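Local coordinates for outer membrane protein SusF (PDB 4FE9), which binds starch at the surface of the Bacteroides thetaiotaomicron cell before the polysaccharide is transported into the periplasm for degradation, at residues N178-F192 against I233-A247. Numbering follows the deposited sequence.
With GLC (alpha-D-glucopyranose), chain B; EDO (1,2-ethanediol), chain M.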
# COMPACT_ATOMS: atom_id res chain seq x y z
N ASN A 178 12.32 9.64 -2.83
CA ASN A 178 13.16 8.53 -3.29
C ASN A 178 12.44 7.71 -4.32
O ASN A 178 12.98 6.75 -4.84
CB ASN A 178 13.51 7.62 -2.12
CG ASN A 178 14.19 8.36 -1.01
OD1 ASN A 178 15.24 8.96 -1.21
ND2 ASN A 178 13.66 8.21 0.22
N LEU A 179 11.15 7.97 -4.48
CA LEU A 179 10.28 7.13 -5.26
C LEU A 179 9.97 7.74 -6.66
O LEU A 179 9.61 8.95 -6.77
CB LEU A 179 9.00 6.89 -4.49
CG LEU A 179 7.99 5.90 -5.09
CD1 LEU A 179 8.61 4.51 -5.26
CD2 LEU A 179 6.74 5.83 -4.17
N TYR A 180 10.24 6.96 -7.70
CA TYR A 180 9.95 7.34 -9.08
C TYR A 180 8.94 6.38 -9.69
O TYR A 180 9.00 5.17 -9.47
CB TYR A 180 11.22 7.32 -9.92
CG TYR A 180 12.26 8.24 -9.44
CD1 TYR A 180 12.37 9.53 -9.96
CD2 TYR A 180 13.06 7.90 -8.35
CE1 TYR A 180 13.34 10.41 -9.49
CE2 TYR A 180 13.96 8.82 -7.80
CZ TYR A 180 14.12 10.05 -8.40
OH TYR A 180 15.07 10.92 -7.94
N ILE A 181 8.06 6.92 -10.50
CA ILE A 181 6.87 6.22 -10.95
C ILE A 181 6.74 6.39 -12.46
O ILE A 181 6.92 7.50 -12.98
CB ILE A 181 5.60 6.82 -10.30
CG1 ILE A 181 5.68 6.75 -8.78
CG2 ILE A 181 4.36 6.13 -10.81
CD1 ILE A 181 5.54 5.40 -8.25
N LEU A 182 6.27 5.35 -13.14
CA LEU A 182 5.75 5.51 -14.50
C LEU A 182 4.50 4.70 -14.66
O LEU A 182 4.50 3.50 -14.45
CB LEU A 182 6.78 5.05 -15.54
CG LEU A 182 6.35 5.32 -16.96
CD1 LEU A 182 6.66 6.75 -17.35
CD2 LEU A 182 6.98 4.32 -17.95
N GLU A 183 3.44 5.35 -15.09
CA GLU A 183 2.25 4.67 -15.51
C GLU A 183 2.26 4.52 -17.00
O GLU A 183 2.67 5.41 -17.69
CB GLU A 183 1.02 5.45 -15.06
CG GLU A 183 1.03 5.74 -13.57
CD GLU A 183 -0.15 6.56 -13.13
OE1 GLU A 183 -1.26 6.00 -12.99
OE2 GLU A 183 -0.01 7.80 -13.06
N ALA A 184 1.95 3.34 -17.48
CA ALA A 184 1.92 3.11 -18.91
C ALA A 184 0.81 2.14 -19.21
O ALA A 184 0.27 1.49 -18.30
CB ALA A 184 3.28 2.54 -19.39
N GLU A 185 0.44 2.04 -20.47
CA GLU A 185 -0.48 1.00 -20.88
C GLU A 185 0.08 0.28 -22.07
O GLU A 185 0.52 0.92 -23.02
CB GLU A 185 -1.85 1.59 -21.22
CG GLU A 185 -2.90 0.49 -21.55
CD GLU A 185 -4.27 1.05 -21.91
OE1 GLU A 185 -4.43 2.30 -21.91
OE2 GLU A 185 -5.19 0.24 -22.19
N ILE A 186 0.20 -1.04 -21.98
CA ILE A 186 0.93 -1.79 -23.00
C ILE A 186 0.11 -2.94 -23.58
O ILE A 186 -0.64 -3.59 -22.86
CB ILE A 186 2.29 -2.35 -22.45
CG1 ILE A 186 2.05 -3.47 -21.42
CG2 ILE A 186 3.15 -1.20 -21.82
CD1 ILE A 186 3.25 -3.72 -20.54
N GLU A 187 0.43 -3.30 -24.83
CA GLU A 187 -0.33 -4.33 -25.58
C GLU A 187 0.06 -5.74 -25.22
O GLU A 187 -0.70 -6.65 -25.43
CB GLU A 187 -0.17 -4.14 -27.10
CG GLU A 187 -0.28 -2.67 -27.53
CD GLU A 187 -1.02 -2.48 -28.86
OE1 GLU A 187 -0.74 -3.25 -29.83
OE2 GLU A 187 -1.83 -1.53 -28.95
N SER A 188 1.31 -5.94 -24.80
CA SER A 188 1.75 -7.27 -24.31
C SER A 188 2.80 -7.05 -23.25
O SER A 188 3.25 -5.93 -23.06
CB SER A 188 2.37 -8.07 -25.46
OG SER A 188 3.35 -7.28 -26.13
N THR A 189 3.21 -8.11 -22.56
CA THR A 189 4.25 -7.95 -21.52
C THR A 189 5.53 -7.41 -22.16
O THR A 189 5.76 -7.53 -23.38
CB THR A 189 4.55 -9.26 -20.82
OG1 THR A 189 4.90 -10.24 -21.82
CG2 THR A 189 3.30 -9.75 -20.04
N SER A 190 6.34 -6.72 -21.36
CA SER A 190 7.46 -6.06 -21.92
C SER A 190 8.68 -6.20 -21.02
O SER A 190 8.55 -6.16 -19.80
CB SER A 190 7.13 -4.59 -22.16
OG SER A 190 8.27 -3.90 -22.63
N ASN A 191 9.82 -6.47 -21.63
CA ASN A 191 11.11 -6.24 -20.98
C ASN A 191 11.43 -4.76 -20.94
O ASN A 191 11.06 -4.02 -21.87
CB ASN A 191 12.21 -6.99 -21.72
CG ASN A 191 12.07 -8.49 -21.56
OD1 ASN A 191 11.67 -8.97 -20.51
ND2 ASN A 191 12.27 -9.22 -22.65
N PHE A 192 12.06 -4.32 -19.86
CA PHE A 192 12.53 -2.95 -19.80
C PHE A 192 13.73 -2.78 -18.88
O PHE A 192 13.98 -3.62 -17.99
CB PHE A 192 11.40 -2.02 -19.37
CG PHE A 192 10.94 -2.23 -17.95
CD1 PHE A 192 11.41 -1.41 -16.92
CD2 PHE A 192 10.00 -3.20 -17.65
CE1 PHE A 192 11.00 -1.59 -15.62
CE2 PHE A 192 9.55 -3.37 -16.33
CZ PHE A 192 10.04 -2.53 -15.32
N ILE A 233 14.09 -6.14 -16.73
CA ILE A 233 12.96 -6.53 -15.93
C ILE A 233 11.80 -6.82 -16.87
O ILE A 233 11.56 -6.08 -17.85
CB ILE A 233 12.57 -5.43 -14.96
CG1 ILE A 233 13.76 -5.03 -14.04
CG2 ILE A 233 11.31 -5.82 -14.19
CD1 ILE A 233 13.58 -3.70 -13.33
N ASN A 234 11.03 -7.86 -16.55
CA ASN A 234 9.81 -8.10 -17.30
C ASN A 234 8.55 -7.61 -16.57
O ASN A 234 8.41 -7.83 -15.38
CB ASN A 234 9.68 -9.59 -17.69
CG ASN A 234 8.58 -9.83 -18.68
OD1 ASN A 234 7.43 -9.91 -18.29
ND2 ASN A 234 8.87 -9.56 -19.93
N THR A 235 7.64 -6.96 -17.28
CA THR A 235 6.43 -6.45 -16.61
C THR A 235 5.56 -7.55 -16.02
O THR A 235 4.82 -7.31 -15.09
CB THR A 235 5.56 -5.56 -17.53
OG1 THR A 235 5.17 -6.30 -18.70
CG2 THR A 235 6.32 -4.39 -17.95
N ALA A 236 5.63 -8.75 -16.60
CA ALA A 236 4.75 -9.88 -16.19
C ALA A 236 3.26 -9.63 -16.44
O ALA A 236 2.50 -10.57 -16.72
CB ALA A 236 4.99 -10.27 -14.72
N LEU A 237 2.88 -8.37 -16.57
CA LEU A 237 1.52 -8.00 -16.86
C LEU A 237 1.46 -7.25 -18.16
O LEU A 237 2.47 -6.75 -18.65
CB LEU A 237 0.96 -7.12 -15.74
CG LEU A 237 1.11 -7.68 -14.32
CD1 LEU A 237 1.10 -6.54 -13.30
CD2 LEU A 237 0.00 -8.73 -14.02
N ASP A 238 0.24 -6.99 -18.62
CA ASP A 238 0.04 -6.03 -19.65
C ASP A 238 -1.25 -5.28 -19.39
O ASP A 238 -1.80 -5.37 -18.28
CB ASP A 238 0.04 -6.70 -21.04
CG ASP A 238 -1.08 -7.74 -21.20
OD1 ASP A 238 -2.09 -7.68 -20.45
OD2 ASP A 238 -0.99 -8.57 -22.13
N GLY A 239 -1.65 -4.45 -20.33
CA GLY A 239 -2.68 -3.47 -20.03
C GLY A 239 -2.10 -2.29 -19.25
O GLY A 239 -0.93 -1.89 -19.47
N LYS A 240 -2.91 -1.70 -18.39
CA LYS A 240 -2.46 -0.55 -17.62
C LYS A 240 -1.59 -1.03 -16.47
O LYS A 240 -2.00 -1.88 -15.69
CB LYS A 240 -3.63 0.22 -17.06
CG LYS A 240 -4.42 1.00 -18.10
CD LYS A 240 -5.79 1.31 -17.56
CE LYS A 240 -6.71 1.75 -18.66
NZ LYS A 240 -6.46 3.17 -18.97
N ILE A 241 -0.37 -0.54 -16.43
CA ILE A 241 0.58 -0.92 -15.39
C ILE A 241 1.21 0.30 -14.79
O ILE A 241 1.09 1.40 -15.32
CB ILE A 241 1.69 -1.85 -15.94
CG1 ILE A 241 2.52 -1.16 -17.03
CG2 ILE A 241 1.10 -3.14 -16.45
CD1 ILE A 241 3.80 -1.90 -17.32
N LYS A 242 1.78 0.12 -13.60
CA LYS A 242 2.55 1.17 -12.96
C LYS A 242 3.90 0.60 -12.51
O LYS A 242 3.94 -0.43 -11.84
CB LYS A 242 1.79 1.71 -11.76
CG LYS A 242 2.60 2.68 -10.92
CD LYS A 242 1.89 2.99 -9.63
CE LYS A 242 1.45 4.43 -9.58
NZ LYS A 242 0.61 4.68 -8.33
N ILE A 243 4.98 1.21 -12.95
CA ILE A 243 6.31 0.76 -12.64
C ILE A 243 6.87 1.70 -11.58
O ILE A 243 6.75 2.91 -11.74
CB ILE A 243 7.20 0.85 -13.86
CG1 ILE A 243 6.77 -0.15 -14.92
CG2 ILE A 243 8.68 0.55 -13.48
CD1 ILE A 243 7.51 0.06 -16.24
N SER A 244 7.24 1.16 -10.42
CA SER A 244 7.79 1.99 -9.32
C SER A 244 9.22 1.65 -9.04
O SER A 244 9.58 0.46 -8.99
CB SER A 244 6.97 1.82 -8.05
OG SER A 244 5.65 2.26 -8.26
N PHE A 245 10.02 2.67 -8.76
CA PHE A 245 11.45 2.50 -8.55
C PHE A 245 11.85 3.31 -7.30
O PHE A 245 11.63 4.53 -7.25
CB PHE A 245 12.23 3.01 -9.77
CG PHE A 245 13.70 3.19 -9.52
CD1 PHE A 245 14.42 2.24 -8.79
CD2 PHE A 245 14.36 4.34 -9.97
CE1 PHE A 245 15.76 2.40 -8.55
CE2 PHE A 245 15.73 4.50 -9.76
CZ PHE A 245 16.43 3.55 -9.00
N ASP A 246 12.30 2.61 -6.26
CA ASP A 246 12.73 3.23 -5.00
C ASP A 246 14.23 3.38 -5.03
O ASP A 246 14.98 2.38 -5.01
CB ASP A 246 12.27 2.34 -3.84
CG ASP A 246 12.68 2.87 -2.46
OD1 ASP A 246 13.66 3.68 -2.36
OD2 ASP A 246 12.08 2.38 -1.47
N ALA A 247 14.70 4.59 -5.24
CA ALA A 247 16.10 4.82 -5.49
C ALA A 247 16.89 5.03 -4.17
O ALA A 247 18.05 5.47 -4.20
CB ALA A 247 16.30 6.01 -6.41
C1 GLC B . 16.25 -6.91 -23.57
C2 GLC B . 16.40 -8.17 -22.78
C3 GLC B . 16.50 -9.37 -23.70
C4 GLC B . 15.38 -9.36 -24.74
C5 GLC B . 14.95 -8.16 -25.17
C6 GLC B . 13.85 -8.14 -26.20
O2 GLC B . 17.60 -8.08 -22.00
O3 GLC B . 16.46 -10.55 -22.90
O4 GLC B . 15.46 -10.34 -25.81
O5 GLC B . 15.08 -6.97 -24.35
O6 GLC B . 12.61 -8.21 -25.48
C1 EDO M . 4.06 -3.14 -26.32
O1 EDO M . 2.94 -2.26 -26.26
C2 EDO M . 4.36 -3.67 -24.91
O2 EDO M . 5.40 -4.66 -24.93
O HOH W 1 11.83 5.32 0.23
O HOH W 2 7.74 -9.89 -22.66
O HOH W 3 1.47 -10.55 -23.18
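The Phe192 ring lies between two isoleucines: both faces take a CH-pi contact, from Ile243 CD1 (3.9 Å to the ring centroid) and, on the opposite face, from Ile233 CB. Ser190 O lies at the edge of the ring, in its plane. With CG between the backbone N and the carbonyl carbon, this ring reaches from strand 191-196 to strand 241-246. At the edge of the Tyr180 ring sits Phe245 O, and the two aromatic side chains run side by side.

The amides of Asn191 and Asn234 are turned 77° apart. Asn234 ND2 donates to Asn191 OD1 at 2.9 Å, nearly straight at 165°, but from above the acceptor's carbonyl plane. Asn191 ND2 then donates to glucose O6 at 3.0 Å, so Asn234 is a second-shell residue to a sugar-binding one. Asn234 OD1 closes an Asx turn by accepting from Ala236 N at 2.7 Å. With an alanine here both amide bonds go, and the Asn191 amide is likely to be freer to turn beside the glucose and the 234-236 turn less firmly held. Thr235 OG1 accepts from Ser190 N (2.9 Å) and donates to Leu237 O, tying the turn after Ile186 to the one after Asn234.

Strands 179-186 and 241-246 pair antiparallel at 163°, with paired backbone bonds from Tyr180-Phe245 to Ile186-Gly239. In the first carbohydrate-binding module, strands 168-172 and 251-256 flank this pair, while Ile155 of strand 153-157 packs against Leu182, Phe192 and Ile243.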